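Local atomic coordinates of switch-activating protein 1 (PDB entry 5JDK), a protein that binds specific DNA sequences, including the mating-type switch-activating site SAS1 and the replication fork barrier RFB1 of the rDNA, where it blocks replication forks. Residues S57-K62 with D117-R122; I66-E69 with A74-T77. All blocks are in the same frame, centred on the assembly; numbering follows the deposited sequence.

Contact 1. Residues S57-K62 with D117-R122; sequences SEFYAK and DEWKAR. With GOL (glycerol), chain B.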
ATOM      1  N   SER A  57       9.542  10.407  -1.388  1.00  6.98           N
ATOM      2  CA  SER A  57      10.814   9.693  -1.476  1.00  7.15           C
ATOM      3  C   SER A  57      11.231   9.146  -0.119  1.00  6.81           C
ATOM      4  O   SER A  57      11.595   7.964   0.006  1.00  7.88           O
ATOM      5  CB  SER A  57      11.884  10.628  -2.042  1.00  7.84           C
ATOM      6  OG  SER A  57      13.157  10.019  -2.088  1.00  9.71           O
ATOM      7  N   GLU A  58      11.175   9.984   0.917  1.00  7.32           N
ATOM      8  CA  GLU A  58      11.601   9.535   2.241  1.00  7.81           C
ATOM      9  C   GLU A  58      10.757   8.359   2.713  1.00  6.18           C
ATOM     10  O   GLU A  58      11.260   7.433   3.374  1.00  7.25           O
ATOM     11  CB  GLU A  58      11.454  10.677   3.252  1.00 12.78           C
ATOM     12  CG  GLU A  58      12.358  11.871   3.076  1.00 33.06           C
ATOM     13  CD  GLU A  58      11.828  13.092   3.807  1.00 44.15           C
ATOM     14  OE1 GLU A  58      11.804  14.191   3.208  1.00 46.35           O
ATOM     15  OE2 GLU A  58      11.425  12.942   4.984  1.00 37.53           O
ATOM     16  N   PHE A  59       9.460   8.393   2.404  1.00  6.58           N
ATOM     17  CA  PHE A  59       8.541   7.365   2.867  1.00  6.40           C
ATOM     18  C   PHE A  59       8.810   6.036   2.174  1.00  5.52           C
ATOM     19  O   PHE A  59       9.005   5.008   2.840  1.00  6.01           O
ATOM     20  CB  PHE A  59       7.092   7.806   2.652  1.00  6.60           C
ATOM     21  CG  PHE A  59       6.091   6.790   3.110  1.00  6.71           C
ATOM     22  CD1 PHE A  59       5.804   6.626   4.455  1.00  7.56           C
ATOM     23  CD2 PHE A  59       5.461   5.965   2.202  1.00  7.51           C
ATOM     24  CE1 PHE A  59       4.908   5.672   4.870  1.00  8.40           C
ATOM     25  CE2 PHE A  59       4.558   5.019   2.611  1.00  8.40           C
ATOM     26  CZ  PHE A  59       4.279   4.871   3.953  1.00  9.06           C
ATOM     27  N   TYR A  60       8.814   6.024   0.835  1.00  5.90           N
ATOM     28  CA  TYR A  60       9.013   4.753   0.145  1.00  6.04           C
ATOM     29  C   TYR A  60      10.415   4.207   0.374  1.00  5.73           C
ATOM     30  O   TYR A  60      10.604   2.980   0.384  1.00  5.91           O
ATOM     31  CB  TYR A  60       8.621   4.838  -1.348  1.00  6.44           C
ATOM     32  CG  TYR A  60       7.132   5.134  -1.468  1.00  6.73           C
ATOM     33  CD1 TYR A  60       6.187   4.176  -1.126  1.00  6.63           C
ATOM     34  CD2 TYR A  60       6.678   6.393  -1.823  1.00  6.59           C
ATOM     35  CE1 TYR A  60       4.835   4.458  -1.149  1.00  7.54           C
ATOM     36  CE2 TYR A  60       5.323   6.685  -1.862  1.00  6.75           C
ATOM     37  CZ  TYR A  60       4.407   5.716  -1.507  1.00  6.43           C
ATOM     38  OH  TYR A  60       3.061   5.983  -1.484  1.00  8.16           O
ATOM     39  N   ALA A  61      11.400   5.085   0.565  1.00  5.62           N
ATOM     40  CA  ALA A  61      12.733   4.601   0.907  1.00  6.31           C
ATOM     41  C   ALA A  61      12.718   3.877   2.244  1.00  5.45           C
ATOM     42  O   ALA A  61      13.344   2.813   2.400  1.00  6.48           O
ATOM     43  CB  ALA A  61      13.733   5.756   0.956  1.00  6.59           C
ATOM     44  N   LYS A  62      12.036   4.457   3.244  1.00  5.66           N
ATOM     45  CA  LYS A  62      11.946   3.827   4.553  1.00  6.00           C
ATOM     46  C   LYS A  62      11.224   2.489   4.479  1.00  5.55           C
ATOM     47  O   LYS A  62      11.661   1.506   5.097  1.00  6.25           O
ATOM     48  CB  LYS A  62      11.254   4.770   5.536  1.00  6.58           C
ATOM     49  CG  LYS A  62      10.966   4.106   6.872  1.00  9.13           C
ATOM     50  CD  LYS A  62      10.498   5.060   7.941  1.00 10.83           C
ATOM     51  CE  LYS A  62      10.339   4.346   9.269  1.00 13.60           C
ATOM     52  NZ  LYS A  62       9.876   5.220  10.359  1.00 12.56           N
ATOM     53  N   ASP A 117      -7.580  -1.081   1.516  1.00  7.03           N
ATOM     54  CA  ASP A 117      -8.615  -0.097   1.817  1.00  7.41           C
ATOM     55  C   ASP A 117      -8.068   0.994   2.732  1.00  7.15           C
ATOM     56  O   ASP A 117      -8.320   2.192   2.520  1.00  7.49           O
ATOM     57  CB  ASP A 117      -9.794  -0.805   2.487  1.00  9.18           C
ATOM     58  CG  ASP A 117     -10.855   0.161   2.947  1.00 15.63           C
ATOM     59  OD1 ASP A 117     -11.567   0.716   2.092  1.00 17.33           O
ATOM     60  OD2 ASP A 117     -10.962   0.383   4.170  1.00 21.17           O
ATOM     61  N   GLU A 118      -7.301   0.599   3.751  1.00  6.85           N
ATOM     62  CA  GLU A 118      -6.772   1.576   4.696  1.00  6.79           C
ATOM     63  C   GLU A 118      -5.741   2.484   4.028  1.00  6.16           C
ATOM     64  O   GLU A 118      -5.705   3.699   4.275  1.00  7.10           O
ATOM     65  CB  GLU A 118      -6.201   0.832   5.902  1.00  8.36           C
ATOM     66  CG  GLU A 118      -5.804   1.734   7.030  1.00  9.92           C
ATOM     67  CD  GLU A 118      -5.561   1.030   8.353  1.00  9.86           C
ATOM     68  OE1 GLU A 118      -5.915  -0.148   8.485  1.00 12.84           O
ATOM     69  OE2 GLU A 118      -5.028   1.691   9.258  1.00 12.10           O
ATOM     70  N   TRP A 119      -4.906   1.925   3.156  1.00  6.27           N
ATOM     71  CA  TRP A 119      -3.927   2.742   2.445  1.00  6.44           C
ATOM     72  C   TRP A 119      -4.599   3.686   1.454  1.00  6.41           C
ATOM     73  O   TRP A 119      -4.242   4.875   1.375  1.00  7.20           O
ATOM     74  CB  TRP A 119      -2.906   1.844   1.744  1.00  6.69           C
ATOM     75  CG  TRP A 119      -1.778   2.605   1.126  1.00  6.36           C
ATOM     76  CD1 TRP A 119      -1.349   2.534  -0.163  1.00  6.97           C
ATOM     77  CD2 TRP A 119      -0.923   3.565   1.781  1.00  6.16           C
ATOM     78  NE1 TRP A 119      -0.277   3.374  -0.353  1.00  6.96           N
ATOM     79  CE2 TRP A 119      -0.002   4.019   0.823  1.00  6.49           C
ATOM     80  CE3 TRP A 119      -0.838   4.069   3.081  1.00  7.03           C
ATOM     81  CZ2 TRP A 119       0.980   4.968   1.119  1.00  6.99           C
ATOM     82  CZ3 TRP A 119       0.139   5.008   3.372  1.00  7.89           C
ATOM     83  CH2 TRP A 119       1.037   5.439   2.398  1.00  8.15           C
ATOM     84  N   LYS A 120      -5.586   3.182   0.710  1.00  6.62           N
ATOM     85  CA  LYS A 120      -6.375   4.024  -0.178  1.00  6.50           C
ATOM     86  C   LYS A 120      -6.960   5.214   0.574  1.00  6.69           C
ATOM     87  O   LYS A 120      -6.954   6.353   0.071  1.00  6.95           O
ATOM     88  CB  LYS A 120      -7.480   3.153  -0.782  1.00  7.20           C
ATOM     89  CG  LYS A 120      -8.504   3.889  -1.609  1.00  9.83           C
ATOM     90  CD  LYS A 120      -9.443   2.903  -2.282  1.00 10.66           C
ATOM     91  CE  LYS A 120     -10.563   3.592  -3.017  1.00 15.67           C
ATOM     92  NZ  LYS A 120     -11.315   2.638  -3.882  1.00 19.01           N
ATOM     93  N   ALA A 121      -7.495   4.959   1.769  1.00  6.67           N
ATOM     94  CA  ALA A 121      -8.075   6.031   2.572  1.00  7.45           C
ATOM     95  C   ALA A 121      -7.028   7.059   2.980  1.00  6.42           C
ATOM     96  O   ALA A 121      -7.305   8.263   2.988  1.00  7.59           O
ATOM     97  CB  ALA A 121      -8.782   5.445   3.793  1.00  8.62           C
ATOM     98  N   ARG A 122      -5.810   6.616   3.312  1.00  6.74           N
ATOM     99  CA  ARG A 122      -4.760   7.575   3.663  1.00  7.34           C
ATOM    100  C   ARG A 122      -4.365   8.434   2.463  1.00  6.38           C
ATOM    101  O   ARG A 122      -4.217   9.664   2.586  1.00  6.96           O
ATOM    102  CB  ARG A 122      -3.536   6.848   4.232  1.00  7.38           C
ATOM    103  CG  ARG A 122      -2.342   7.751   4.520  1.00  7.77           C
ATOM    104  CD  ARG A 122      -2.680   8.790   5.561  1.00  8.23           C
ATOM    105  NE  ARG A 122      -1.480   9.534   5.932  1.00  8.50           N
ATOM    106  CZ  ARG A 122      -1.475  10.744   6.468  1.00  9.81           C
ATOM    107  NH1 ARG A 122      -2.606  11.386   6.703  1.00 11.26           N
ATOM    108  NH2 ARG A 122      -0.320  11.318   6.764  1.00 11.50           N
TER
HETATM  109  C1  GOL B 201       0.086   3.464  -4.505  1.00  9.43           C
HETATM  110  O1  GOL B 201      -0.672   3.779  -5.654  1.00 10.55           O
HETATM  111  C2  GOL B 201       0.875   4.653  -3.967  1.00  9.00           C
HETATM  112  O2  GOL B 201       1.297   4.283  -2.671  1.00  7.98           O
HETATM  113  C3  GOL B 201       2.053   4.979  -4.883  1.00  9.56           C
HETATM  114  O3  GOL B 201       2.764   6.124  -4.467  1.00  8.98           O
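Trp119 of helix 107-131 spans the distance to Phe59 and Tyr60 of helix 56-71, and large aromatics suit these places because the backbones lie far apart: 13.3 Å between Tyr60 CA and Trp119 CA. Just before it along the helix, Glu118 turns its carboxylate to a salt bridge with Lys48. Trp119 itself has CG anti to the backbone N (chi1 -173°), which sends the indole out toward the facing helix. The far corner of its six-membered ring does the apolar touching, with CH2 3.6 Å from Phe59 CE2; the two ring planes are nearly parallel, 12° apart, but slid so far that they barely overlap. Tyr60 meets the indole at its edge instead, its OH 3.5 Å from Trp119 CZ2. Trp119 NE1 donates to O2 of a glycerol, probably from the crystallisation liquor, at 2.9 Å and 162°, while Tyr60 OH lies 2.7 Å from glycerol O2 in a hydrogen bond that either hydroxyl could donate. Shrinking Trp119 to an alanine is likely to leave Phe59 and the hydroxyl of Tyr60 without the ring they lean on. Farther on, Arg122 NE holds the backbone O of Lys48. Three buried aromatic side chains thus meet between the two helices, and in this crystal glycerol, also bonded to Arg82 NE of helix 78-98, engages both the indole N-H and the tyrosine hydroxyl.

Contact 2. Residues I66-E69 with A74-T77; sequences IGYE and AIHT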
ATOM      1  N   ILE A  66      12.817  -1.037   5.751  1.00  6.23           N
ATOM      2  CA  ILE A  66      12.268  -1.875   6.816  1.00  6.69           C
ATOM      3  C   ILE A  66      11.774  -3.202   6.254  1.00  6.87           C
ATOM      4  O   ILE A  66      11.917  -4.253   6.888  1.00  7.56           O
ATOM      5  CB  ILE A  66      11.181  -1.124   7.609  1.00  8.05           C
ATOM      6  CG1 ILE A  66      11.777   0.136   8.239  1.00 11.77           C
ATOM      7  CG2 ILE A  66      10.562  -2.049   8.672  1.00  8.78           C
ATOM      8  CD1 ILE A  66      10.795   1.015   8.964  1.00 16.31           C
ATOM      9  N   GLY A  67      11.218  -3.188   5.048  1.00  6.25           N
ATOM     10  CA  GLY A  67      10.785  -4.431   4.438  1.00  7.57           C
ATOM     11  C   GLY A  67      11.937  -5.392   4.224  1.00  6.53           C
ATOM     12  O   GLY A  67      11.814  -6.593   4.491  1.00  8.05           O
ATOM     13  N   TYR A  68      13.074  -4.878   3.744  1.00  6.65           N
ATOM     14  CA  TYR A  68      14.275  -5.700   3.622  1.00  6.86           C
ATOM     15  C   TYR A  68      14.791  -6.137   4.995  1.00  6.50           C
ATOM     16  O   TYR A  68      15.035  -7.326   5.234  1.00  7.36           O
ATOM     17  CB  TYR A  68      15.359  -4.905   2.856  1.00  7.28           C
ATOM     18  CG  TYR A  68      16.680  -5.603   2.959  1.00  7.17           C
ATOM     19  CD1 TYR A  68      16.994  -6.649   2.117  1.00  8.13           C
ATOM     20  CD2 TYR A  68      17.559  -5.276   3.978  1.00  9.43           C
ATOM     21  CE1 TYR A  68      18.172  -7.347   2.289  1.00 11.27           C
ATOM     22  CE2 TYR A  68      18.718  -5.963   4.165  1.00 10.47           C
ATOM     23  CZ  TYR A  68      19.028  -6.997   3.325  1.00  9.36           C
ATOM     24  OH  TYR A  68      20.196  -7.701   3.512  1.00 11.77           O
ATOM     25  N   GLU A  69      14.969  -5.185   5.908  1.00  6.79           N
ATOM     26  CA  GLU A  69      15.653  -5.473   7.164  1.00  7.66           C
ATOM     27  C   GLU A  69      14.845  -6.404   8.061  1.00  7.81           C
ATOM     28  O   GLU A  69      15.417  -7.269   8.736  1.00  9.09           O
ATOM     29  CB  GLU A  69      16.004  -4.172   7.894  1.00  7.29           C
ATOM     30  CG  GLU A  69      17.090  -3.387   7.162  1.00  7.10           C
ATOM     31  CD  GLU A  69      17.488  -2.073   7.812  1.00  7.30           C
ATOM     32  OE1 GLU A  69      16.930  -1.719   8.885  1.00  9.21           O
ATOM     33  OE2 GLU A  69      18.398  -1.401   7.258  1.00  8.29           O
ATOM     34  N   ALA A  74      13.415  -8.710  -0.802  1.00 10.37           N
ATOM     35  CA  ALA A  74      14.623  -8.407  -1.555  1.00 10.53           C
ATOM     36  C   ALA A  74      14.961  -6.924  -1.427  1.00  9.09           C
ATOM     37  O   ALA A  74      14.106  -6.090  -1.131  1.00 10.84           O
ATOM     38  CB  ALA A  74      14.422  -8.761  -3.032  1.00 13.42           C
ATOM     39  N   ILE A  75      16.230  -6.593  -1.676  1.00  9.44           N
ATOM     40  CA  ILE A  75      16.620  -5.195  -1.772  1.00 10.16           C
ATOM     41  C   ILE A  75      15.900  -4.596  -2.966  1.00 10.35           C
ATOM     42  O   ILE A  75      16.045  -5.079  -4.098  1.00 12.62           O
ATOM     43  CB  ILE A  75      18.137  -5.050  -1.918  1.00 11.82           C
ATOM     44  CG1 ILE A  75      18.829  -5.513  -0.639  1.00 14.94           C
ATOM     45  CG2 ILE A  75      18.500  -3.591  -2.238  1.00 13.98           C
ATOM     46  CD1 ILE A  75      20.341  -5.437  -0.651  1.00 22.59           C
ATOM     47  N   HIS A  76      15.122  -3.548  -2.723  1.00  9.29           N
ATOM     48  CA  HIS A  76      14.430  -2.805  -3.759  1.00  9.14           C
ATOM     49  C   HIS A  76      14.954  -1.377  -3.750  1.00  8.01           C
ATOM     50  O   HIS A  76      15.159  -0.804  -2.673  1.00  9.01           O
ATOM     51  CB  HIS A  76      12.922  -2.708  -3.450  1.00  9.25           C
ATOM     52  CG  HIS A  76      12.120  -3.935  -3.764  1.00  9.89           C
ATOM     53  ND1 HIS A  76      12.241  -5.114  -3.063  1.00 10.20           N
ATOM     54  CD2 HIS A  76      11.114  -4.131  -4.652  1.00 10.83           C
ATOM     55  CE1 HIS A  76      11.377  -5.999  -3.538  1.00 11.43           C
ATOM     56  NE2 HIS A  76      10.676  -5.425  -4.499  1.00 12.25           N
ATOM     57  N   THR A  77      15.148  -0.790  -4.932  1.00  7.51           N
ATOM     58  CA  THR A  77      15.283   0.652  -4.988  1.00  8.13           C
ATOM     59  C   THR A  77      13.984   1.307  -4.508  1.00  7.38           C
ATOM     60  O   THR A  77      12.932   0.669  -4.372  1.00  8.10           O
ATOM     61  CB  THR A  77      15.569   1.120  -6.412  1.00  9.25           C
ATOM     62  OG1 THR A  77      14.444   0.797  -7.227  1.00  8.80           O
ATOM     63  CG2 THR A  77      16.833   0.475  -6.978  1.00 11.20           C
TER
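Tyr68, near the end of helix 56-71, lies alongside Ile75 of the following loop, the two side chains pointing the same way. The closest apolar contact is made by one methylene: Ile75 CG1 sits 3.5 Å from Tyr68 CD1 and equally close to Tyr68 CE1, approaching this side of the ring obliquely. The terminal methyl reaches less closely, Ile75 CD1 being 4.1 Å from Tyr68 CE1. Ile75 turns CG1 anti to its carbonyl carbon (chi1 -67°), which carries the longer branch along the phenol. On this exposed surface the ring and the aliphatic branch each shield part of the other from solvent, and the tyrosine hydroxyl makes the ring tolerable there. Backbone packing adds a smaller share, the carbonyl carbon of Ala74 lying at the ring edge, near its plane, while the methyl of Ala74 turns away.

Polar bonds hold the loop, one internally and the others to the helices on either side of it in the chain. His76 ND1 donates to Ala74 O at 2.9 Å with an angle of 163°; the acceptor lies in the imidazole plane, but the donor stands well above the carbonyl plane. Histidine fits because its other nitrogen, NE2, is hydrogen-bonded to Gln84 of helix 78-98, so the ring is tied at both nitrogens. Thr77 is the N-cap of that helix, its hydroxyl bonding the backbone N of Ala80, and Gly67 is joined to Leu73 by backbone hydrogen bonding. The chemistry implies a connection between helices in which directional bonds fix the loop, with the tyrosine–isoleucine pair as an exposed apolar patch across it.

Both contacts draw on helix 56-71, within the N-terminal DNA-binding domain of Sap1, an all-helical domain related to the helix-turn-helix families. Contact 1 is buried, about 6 Å from the chain centre to its own centre, and joins this helix to the sequence-distant helix 107-131. Contact 2, about 15 Å out by the same measure, lies at the surface and joins the helix to the loop that leads into helix 78-98; in sequence, its residues all fall between the two segments of contact 1. The buried contact thus uses large aromatics reaching between well-separated backbones, whereas the local surface contact pairs one ring with an aliphatic branch over a hydrogen-bonded loop.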